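Local coordinates for amine oxidase (Emericella nidulans, PDB 3PGB), which probably oxidises primary amines to aldehydes, using a copper ion and a topaquinone cofactor formed from one of its own tyrosines, at residues Q176-E181 against S664-N669; G223-W228 against V399-S404. All coordinates share one frame; numbering follows the deposited sequence.

Contact 1 of 2, residues Q176-E181 against S664-N669; sequences QVRNVE and SQDIHN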
ATOM      1  N   GLN A 176     -31.432 -21.226  17.491  1.00 20.25           N
ATOM      2  CA  GLN A 176     -30.772 -21.795  18.666  1.00 20.35           C
ATOM      3  C   GLN A 176     -29.467 -22.487  18.306  1.00 20.20           C
ATOM      4  O   GLN A 176     -29.374 -23.179  17.294  1.00 20.53           O
ATOM      5  CB  GLN A 176     -31.695 -22.790  19.363  1.00 20.55           C
ATOM      6  CG  GLN A 176     -32.994 -22.186  19.866  1.00 20.59           C
ATOM      7  CD  GLN A 176     -33.920 -23.232  20.449  1.00 21.06           C
ATOM      8  OE1 GLN A 176     -33.669 -24.432  20.341  1.00 20.77           O
ATOM      9  NE2 GLN A 176     -35.005 -22.782  21.068  1.00 21.89           N
ATOM     10  N   VAL A 177     -28.458 -22.283  19.142  1.00 19.95           N
ATOM     11  CA  VAL A 177     -27.184 -22.971  19.007  1.00 19.81           C
ATOM     12  C   VAL A 177     -26.683 -23.242  20.419  1.00 19.97           C
ATOM     13  O   VAL A 177     -26.945 -22.457  21.333  1.00 19.96           O
ATOM     14  CB  VAL A 177     -26.161 -22.131  18.204  1.00 19.70           C
ATOM     15  CG1 VAL A 177     -25.839 -20.832  18.926  1.00 18.92           C
ATOM     16  CG2 VAL A 177     -24.896 -22.934  17.937  1.00 19.53           C
ATOM     17  N   ARG A 178     -25.988 -24.355  20.608  1.00 20.03           N
ATOM     18  CA  ARG A 178     -25.540 -24.729  21.940  1.00 20.31           C
ATOM     19  C   ARG A 178     -24.567 -23.701  22.499  1.00 20.44           C
ATOM     20  O   ARG A 178     -23.924 -22.964  21.746  1.00 20.54           O
ATOM     21  CB  ARG A 178     -24.882 -26.109  21.929  1.00 20.38           C
ATOM     22  CG  ARG A 178     -23.576 -26.181  21.168  1.00 20.77           C
ATOM     23  CD  ARG A 178     -22.984 -27.555  21.281  1.00 21.38           C
ATOM     24  NE  ARG A 178     -21.751 -27.690  20.518  1.00 21.76           N
ATOM     25  CZ  ARG A 178     -21.036 -28.810  20.442  1.00 22.39           C
ATOM     26  NH1 ARG A 178     -21.425 -29.909  21.084  1.00 23.43           N
ATOM     27  NH2 ARG A 178     -19.926 -28.835  19.721  1.00 21.94           N
ATOM     28  N   ASN A 179     -24.476 -23.655  23.823  1.00 20.37           N
ATOM     29  CA  ASN A 179     -23.480 -22.850  24.509  1.00 20.35           C
ATOM     30  C   ASN A 179     -22.407 -23.806  25.016  1.00 20.69           C
ATOM     31  O   ASN A 179     -22.630 -24.561  25.966  1.00 20.82           O
ATOM     32  CB  ASN A 179     -24.129 -22.067  25.657  1.00 20.27           C
ATOM     33  CG  ASN A 179     -23.146 -21.167  26.398  1.00 19.38           C
ATOM     34  OD1 ASN A 179     -21.930 -21.290  26.253  1.00 18.32           O
ATOM     35  ND2 ASN A 179     -23.680 -20.262  27.201  1.00 17.88           N
ATOM     36  N   VAL A 180     -21.248 -23.779  24.365  1.00 21.03           N
ATOM     37  CA  VAL A 180     -20.194 -24.764  24.614  1.00 21.22           C
ATOM     38  C   VAL A 180     -19.309 -24.406  25.819  1.00 21.52           C
ATOM     39  O   VAL A 180     -18.490 -25.223  26.248  1.00 21.39           O
ATOM     40  CB  VAL A 180     -19.324 -24.981  23.332  1.00 21.23           C
ATOM     41  CG1 VAL A 180     -18.157 -23.989  23.270  1.00 20.78           C
ATOM     42  CG2 VAL A 180     -18.815 -26.402  23.274  1.00 20.69           C
ATOM     43  N   GLU A 181     -19.477 -23.195  26.358  1.00 22.04           N
ATOM     44  CA  GLU A 181     -18.760 -22.766  27.563  1.00 22.59           C
ATOM     45  C   GLU A 181     -19.707 -22.192  28.620  1.00 22.69           C
ATOM     46  O   GLU A 181     -19.612 -21.016  28.966  1.00 22.64           O
ATOM     47  CB  GLU A 181     -17.684 -21.736  27.204  1.00 22.76           C
ATOM     48  CG  GLU A 181     -16.642 -22.265  26.218  1.00 23.74           C
ATOM     49  CD  GLU A 181     -15.337 -21.483  26.247  1.00 24.51           C
ATOM     50  OE1 GLU A 181     -14.962 -20.924  25.194  1.00 24.33           O
ATOM     51  OE2 GLU A 181     -14.689 -21.436  27.320  1.00 24.70           O
ATOM     52  N   SER A 664     -18.382 -20.527  16.498  1.00 14.53           N
ATOM     53  CA  SER A 664     -17.415 -21.227  17.347  1.00 14.61           C
ATOM     54  C   SER A 664     -18.031 -22.234  18.326  1.00 14.66           C
ATOM     55  O   SER A 664     -17.333 -23.095  18.851  1.00 14.38           O
ATOM     56  CB  SER A 664     -16.637 -20.202  18.170  1.00 14.77           C
ATOM     57  OG  SER A 664     -17.512 -19.499  19.035  1.00 14.19           O
ATOM     58  N   GLN A 665     -19.325 -22.101  18.600  1.00 14.84           N
ATOM     59  CA  GLN A 665     -19.994 -22.968  19.565  1.00 14.88           C
ATOM     60  C   GLN A 665     -20.367 -24.315  18.958  1.00 15.06           C
ATOM     61  O   GLN A 665     -20.559 -25.287  19.686  1.00 14.75           O
ATOM     62  CB  GLN A 665     -21.240 -22.280  20.140  1.00 14.78           C
ATOM     63  CG  GLN A 665     -20.954 -20.947  20.821  1.00 14.19           C
ATOM     64  CD  GLN A 665     -19.900 -21.056  21.904  1.00 13.89           C
ATOM     65  OE1 GLN A 665     -20.205 -21.391  23.053  1.00 13.55           O
ATOM     66  NE2 GLN A 665     -18.643 -20.768  21.544  1.00 12.78           N
ATOM     67  N   ASP A 666     -20.457 -24.368  17.631  1.00 15.34           N
ATOM     68  CA  ASP A 666     -20.833 -25.593  16.930  1.00 15.54           C
ATOM     69  C   ASP A 666     -20.188 -25.612  15.533  1.00 15.87           C
ATOM     70  O   ASP A 666     -20.846 -25.404  14.510  1.00 15.44           O
ATOM     71  CB  ASP A 666     -22.360 -25.684  16.854  1.00 15.72           C
ATOM     72  CG  ASP A 666     -22.858 -27.087  16.574  1.00 15.45           C
ATOM     73  OD1 ASP A 666     -22.093 -27.905  16.025  1.00 15.43           O
ATOM     74  OD2 ASP A 666     -24.031 -27.366  16.902  1.00 15.46           O
ATOM     75  N   ILE A 667     -18.887 -25.881  15.509  1.00 16.24           N
ATOM     76  CA  ILE A 667     -18.108 -25.764  14.280  1.00 16.78           C
ATOM     77  C   ILE A 667     -18.509 -26.781  13.207  1.00 17.22           C
ATOM     78  O   ILE A 667     -18.254 -26.565  12.023  1.00 17.16           O
ATOM     79  CB  ILE A 667     -16.583 -25.827  14.556  1.00 16.77           C
ATOM     80  CG1 ILE A 667     -16.144 -27.224  15.000  1.00 16.53           C
ATOM     81  CG2 ILE A 667     -16.188 -24.781  15.602  1.00 16.62           C
ATOM     82  CD1 ILE A 667     -14.716 -27.268  15.546  1.00 16.21           C
ATOM     83  N   HIS A 668     -19.149 -27.872  13.617  1.00 17.80           N
ATOM     84  CA  HIS A 668     -19.666 -28.864  12.667  1.00 18.17           C
ATOM     85  C   HIS A 668     -21.057 -28.512  12.127  1.00 18.24           C
ATOM     86  O   HIS A 668     -21.480 -29.060  11.113  1.00 18.51           O
ATOM     87  CB  HIS A 668     -19.675 -30.254  13.304  1.00 18.22           C
ATOM     88  CG  HIS A 668     -18.306 -30.832  13.490  1.00 19.19           C
ATOM     89  ND1 HIS A 668     -17.608 -31.437  12.466  1.00 20.53           N
ATOM     90  CD2 HIS A 668     -17.500 -30.884  14.578  1.00 19.89           C
ATOM     91  CE1 HIS A 668     -16.433 -31.843  12.918  1.00 20.89           C
ATOM     92  NE2 HIS A 668     -16.345 -31.525  14.199  1.00 20.16           N
ATOM     93  N   ASN A 669     -21.762 -27.609  12.809  1.00 18.36           N
ATOM     94  CA  ASN A 669     -23.053 -27.105  12.347  1.00 18.35           C
ATOM     95  C   ASN A 669     -23.266 -25.654  12.828  1.00 18.26           C
ATOM     96  O   ASN A 669     -24.058 -25.402  13.734  1.00 18.27           O
ATOM     97  CB  ASN A 669     -24.179 -28.035  12.823  1.00 18.32           C
ATOM     98  CG  ASN A 669     -25.554 -27.639  12.280  1.00 18.72           C
ATOM     99  OD1 ASN A 669     -26.583 -27.958  12.882  1.00 19.63           O
ATOM    100  ND2 ASN A 669     -25.577 -26.945  11.150  1.00 17.66           N
TER
HETATM  101  O   HOH W   1     -26.155 -26.757  18.618  1.00 15.49           O
HETATM  102  O   HOH W   2     -19.972 -19.604  25.000  1.00 20.53           O
HETATM  103  O   HOH W   3     -16.293 -20.869  22.831  1.00  9.75           O

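Contact 2 of 2, residues G223-W228 against V399-S404; sequences GIDPLW and VAYLDS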
ATOM      1  N   GLY A 223      -6.523 -21.525  27.613  1.00 22.71           N
ATOM      2  CA  GLY A 223      -6.157 -22.274  26.419  1.00 22.52           C
ATOM      3  C   GLY A 223      -6.835 -21.884  25.119  1.00 22.27           C
ATOM      4  O   GLY A 223      -6.620 -20.790  24.597  1.00 22.36           O
ATOM      5  N   ILE A 224      -7.665 -22.787  24.605  1.00 21.94           N
ATOM      6  CA  ILE A 224      -8.045 -22.763  23.196  1.00 21.75           C
ATOM      7  C   ILE A 224      -9.401 -22.133  22.903  1.00 21.76           C
ATOM      8  O   ILE A 224     -10.302 -22.134  23.743  1.00 21.85           O
ATOM      9  CB  ILE A 224      -7.993 -24.186  22.575  1.00 21.50           C
ATOM     10  CG1 ILE A 224      -9.077 -25.098  23.165  1.00 21.52           C
ATOM     11  CG2 ILE A 224      -6.620 -24.778  22.783  1.00 21.30           C
ATOM     12  CD1 ILE A 224      -9.118 -26.490  22.563  1.00 21.42           C
ATOM     13  N   ASP A 225      -9.509 -21.599  21.687  1.00 21.61           N
ATOM     14  CA  ASP A 225     -10.746 -21.085  21.128  1.00 21.57           C
ATOM     15  C   ASP A 225     -10.671 -21.359  19.622  1.00 21.47           C
ATOM     16  O   ASP A 225      -9.749 -20.892  18.954  1.00 21.31           O
ATOM     17  CB  ASP A 225     -10.864 -19.580  21.401  1.00 21.74           C
ATOM     18  CG  ASP A 225     -12.200 -18.979  20.933  1.00 22.01           C
ATOM     19  OD1 ASP A 225     -13.011 -19.684  20.297  1.00 21.74           O
ATOM     20  OD2 ASP A 225     -12.431 -17.779  21.207  1.00 22.08           O
ATOM     21  N   PRO A 226     -11.619 -22.143  19.079  1.00 21.44           N
ATOM     22  CA  PRO A 226     -12.722 -22.821  19.753  1.00 21.41           C
ATOM     23  C   PRO A 226     -12.253 -24.027  20.558  1.00 21.53           C
ATOM     24  O   PRO A 226     -11.099 -24.443  20.441  1.00 21.53           O
ATOM     25  CB  PRO A 226     -13.608 -23.269  18.593  1.00 21.25           C
ATOM     26  CG  PRO A 226     -12.690 -23.446  17.477  1.00 21.00           C
ATOM     27  CD  PRO A 226     -11.617 -22.426  17.632  1.00 21.27           C
ATOM     28  N   LEU A 227     -13.144 -24.565  21.382  1.00 21.61           N
ATOM     29  CA  LEU A 227     -12.887 -25.823  22.063  1.00 21.85           C
ATOM     30  C   LEU A 227     -13.017 -26.962  21.052  1.00 22.19           C
ATOM     31  O   LEU A 227     -13.727 -26.835  20.049  1.00 21.99           O
ATOM     32  CB  LEU A 227     -13.871 -26.027  23.219  1.00 21.87           C
ATOM     33  CG  LEU A 227     -13.888 -24.972  24.326  1.00 21.27           C
ATOM     34  CD1 LEU A 227     -14.953 -25.312  25.361  1.00 20.75           C
ATOM     35  CD2 LEU A 227     -12.526 -24.858  24.972  1.00 20.36           C
ATOM     36  N   TRP A 228     -12.312 -28.062  21.308  1.00 22.67           N
ATOM     37  CA  TRP A 228     -12.351 -29.221  20.412  1.00 23.05           C
ATOM     38  C   TRP A 228     -13.720 -29.869  20.479  1.00 23.35           C
ATOM     39  O   TRP A 228     -14.248 -30.098  21.568  1.00 23.54           O
ATOM     40  CB  TRP A 228     -11.274 -30.241  20.785  1.00 23.07           C
ATOM     41  CG  TRP A 228      -9.902 -29.919  20.254  1.00 23.21           C
ATOM     42  CD1 TRP A 228      -9.471 -28.730  19.749  1.00 22.91           C
ATOM     43  CD2 TRP A 228      -8.773 -30.797  20.226  1.00 23.28           C
ATOM     44  NE1 TRP A 228      -8.154 -28.819  19.390  1.00 22.81           N
ATOM     45  CE2 TRP A 228      -7.698 -30.076  19.674  1.00 22.98           C
ATOM     46  CE3 TRP A 228      -8.568 -32.126  20.614  1.00 22.81           C
ATOM     47  CZ2 TRP A 228      -6.438 -30.637  19.489  1.00 22.51           C
ATOM     48  CZ3 TRP A 228      -7.317 -32.681  20.432  1.00 22.70           C
ATOM     49  CH2 TRP A 228      -6.268 -31.936  19.872  1.00 22.80           C
ATOM     50  N   VAL A 399      -5.708 -22.689  18.353  1.00 16.76           N
ATOM     51  CA  VAL A 399      -6.354 -21.372  18.371  1.00 16.43           C
ATOM     52  C   VAL A 399      -6.780 -20.935  16.968  1.00 16.19           C
ATOM     53  O   VAL A 399      -5.975 -20.903  16.035  1.00 16.22           O
ATOM     54  CB  VAL A 399      -5.472 -20.272  19.007  1.00 16.42           C
ATOM     55  CG1 VAL A 399      -6.102 -18.907  18.795  1.00 16.35           C
ATOM     56  CG2 VAL A 399      -5.292 -20.518  20.489  1.00 16.49           C
ATOM     57  N   ALA A 400      -8.064 -20.632  16.833  1.00 15.96           N
ATOM     58  CA  ALA A 400      -8.611 -20.031  15.626  1.00 15.69           C
ATOM     59  C   ALA A 400      -9.702 -19.050  16.052  1.00 15.49           C
ATOM     60  O   ALA A 400     -10.888 -19.355  15.980  1.00 15.12           O
ATOM     61  CB  ALA A 400      -9.157 -21.096  14.693  1.00 15.55           C
ATOM     62  N   TYR A 401      -9.275 -17.879  16.523  1.00 15.53           N
ATOM     63  CA  TYR A 401     -10.196 -16.863  17.026  1.00 15.57           C
ATOM     64  C   TYR A 401     -11.127 -16.357  15.932  1.00 15.66           C
ATOM     65  O   TYR A 401     -10.702 -16.086  14.811  1.00 15.67           O
ATOM     66  CB  TYR A 401      -9.442 -15.661  17.621  1.00 15.47           C
ATOM     67  CG  TYR A 401      -8.710 -15.944  18.913  1.00 15.20           C
ATOM     68  CD1 TYR A 401      -9.386 -16.426  20.023  1.00 15.53           C
ATOM     69  CD2 TYR A 401      -7.349 -15.709  19.031  1.00 14.96           C
ATOM     70  CE1 TYR A 401      -8.729 -16.685  21.199  1.00 15.35           C
ATOM     71  CE2 TYR A 401      -6.682 -15.966  20.209  1.00 15.21           C
ATOM     72  CZ  TYR A 401      -7.382 -16.455  21.293  1.00 15.58           C
ATOM     73  OH  TYR A 401      -6.744 -16.721  22.484  1.00 16.78           O
ATOM     74  N   LEU A 402     -12.403 -16.256  16.280  1.00 15.94           N
ATOM     75  CA  LEU A 402     -13.398 -15.586  15.474  1.00 16.27           C
ATOM     76  C   LEU A 402     -13.929 -14.466  16.357  1.00 16.64           C
ATOM     77  O   LEU A 402     -14.720 -14.707  17.269  1.00 16.95           O
ATOM     78  CB  LEU A 402     -14.493 -16.566  15.056  1.00 16.16           C
ATOM     79  CG  LEU A 402     -14.025 -17.665  14.085  1.00 16.10           C
ATOM     80  CD1 LEU A 402     -15.013 -18.821  14.028  1.00 15.15           C
ATOM     81  CD2 LEU A 402     -13.773 -17.096  12.683  1.00 14.85           C
ATOM     82  N   ASP A 403     -13.469 -13.245  16.088  1.00 16.94           N
ATOM     83  CA  ASP A 403     -13.564 -12.144  17.055  1.00 17.10           C
ATOM     84  C   ASP A 403     -14.963 -11.601  17.352  1.00 17.08           C
ATOM     85  O   ASP A 403     -15.160 -10.972  18.388  1.00 16.76           O
ATOM     86  CB  ASP A 403     -12.652 -10.986  16.629  1.00 17.27           C
ATOM     87  CG  ASP A 403     -11.201 -11.216  17.002  1.00 17.62           C
ATOM     88  OD1 ASP A 403     -10.939 -11.832  18.062  1.00 18.13           O
ATOM     89  OD2 ASP A 403     -10.321 -10.765  16.238  1.00 18.58           O
ATOM     90  N   SER A 404     -15.931 -11.830  16.470  1.00 17.22           N
ATOM     91  CA  SER A 404     -17.278 -11.319  16.716  1.00 17.36           C
ATOM     92  C   SER A 404     -17.951 -12.043  17.886  1.00 17.35           C
ATOM     93  O   SER A 404     -18.944 -11.559  18.419  1.00 17.63           O
ATOM     94  CB  SER A 404     -18.143 -11.387  15.459  1.00 17.35           C
ATOM     95  OG  SER A 404     -18.519 -12.707  15.166  1.00 17.51           O
TER
HETATM   96  O   HOH W   4     -13.209 -19.358  17.488  1.00 17.44           O

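Contact 1 of 2, residues Q176-E181 against S664-N669
R178 and V180, where strand 176-178 runs out into an Asx turn at N179, meet Q665 in a 3-10 segment; a small antiparallel sheet, consistent with the D2 domain of copper amine oxidases, is thereby joined to a long loop of the catalytic domain. The tight part centres on the buried Q665. Its CB lies 3.2 Å from R178 O; beyond it the chain bends at chi2 (-55°), which sets the amide against V180. V180 N bonds to Q665 OE1 at 2.9 Å, from above the carbonyl plane rather than within it, while V180 CG1 packs beside the same oxygen. A water links OE1 to N179 OD1, the oxygen that also accepts E181 N to form the Asx turn; N137 holds N179 ND2. At the other end of the amide, Q665 NE2 bonds to S664 OG at 3.0 Å and reaches E181 OE1 through a second water, so that both ends are gripped and the rotation of the group is fixed. The looser, solvent side lies at D666, which starts a type I turn through the exposed H668 and N669. Buried V177 touches D666 CB through CG2 alone, at 3.9 Å, and R178 N reaches D666 OD2 through a water. That OD2 forms a salt bridge with R171, while R178 NE, 4.3 Å from it, points no N-H at it. The extended R178 side chain borders both regions: Q229 takes its NH2, and NE, edge-on, donates to Q665 O at 2.8 Å, with an N-H...O angle of 160°.

Contact 2 of 2, residues G223-W228 against V399-S404
G223 O, at the start of the loop that follows strand 219-223, lies 4.3 Å from V399 CG2, and the backbone of I224 grazes the same methyl. D225 carries the contact. Its carbonyl oxygen accepts A400 N at 2.7 Å in a nearly straight bond (171°) and also takes a CA-H...O contact from V399. A chi1 of -176° carries the D225 carboxylate to the edge of the Y401 ring, where the two planes are 86° apart and OD2 lies 3.5 Å from Y401 CD1. The Y406 hydroxyl is hydrogen-bonded to D225 OD2, Q509 pairs with Y401 OH, and a water joins D225 OD1 to A400 O. V399 CG1 lies over one face of the same ring, near its rim. A cis peptide then leads into P226, whose CD rests 3.6 Å from A400 O and also touches the A400 methyl. Farther on, W228 NE1 bonds to S398, while its ring meets R571 of the second subunit in a cation-pi contact. Strand 400-402 pairs with strand 374-389, and D403, the predicted proton acceptor, follows L402, so the loop packs against the strand that leads to the probable active site of the copper amine oxidase catalytic domain.

From the N terminus, the chain first passes 176-181, on the last strand, in chain order, of one small antiparallel sheet, then 223-228, in the loop leaving the first strand of the next. Contact 2 closes when the chain reaches 399-404 in the catalytic domain, a loop of about 170 residues. Contact 1 closes far later, at 664-669, so contact 2 nests within its loop. Both small sheets are thus tied to the catalytic domain at neighbouring points, with centres about 12 Å apart. The contacts also touch: E181 CG packs 3.6 Å from L227 CD1, and P226 lies against S664 and I667. Q229 bonds to both L227 O and S664 O.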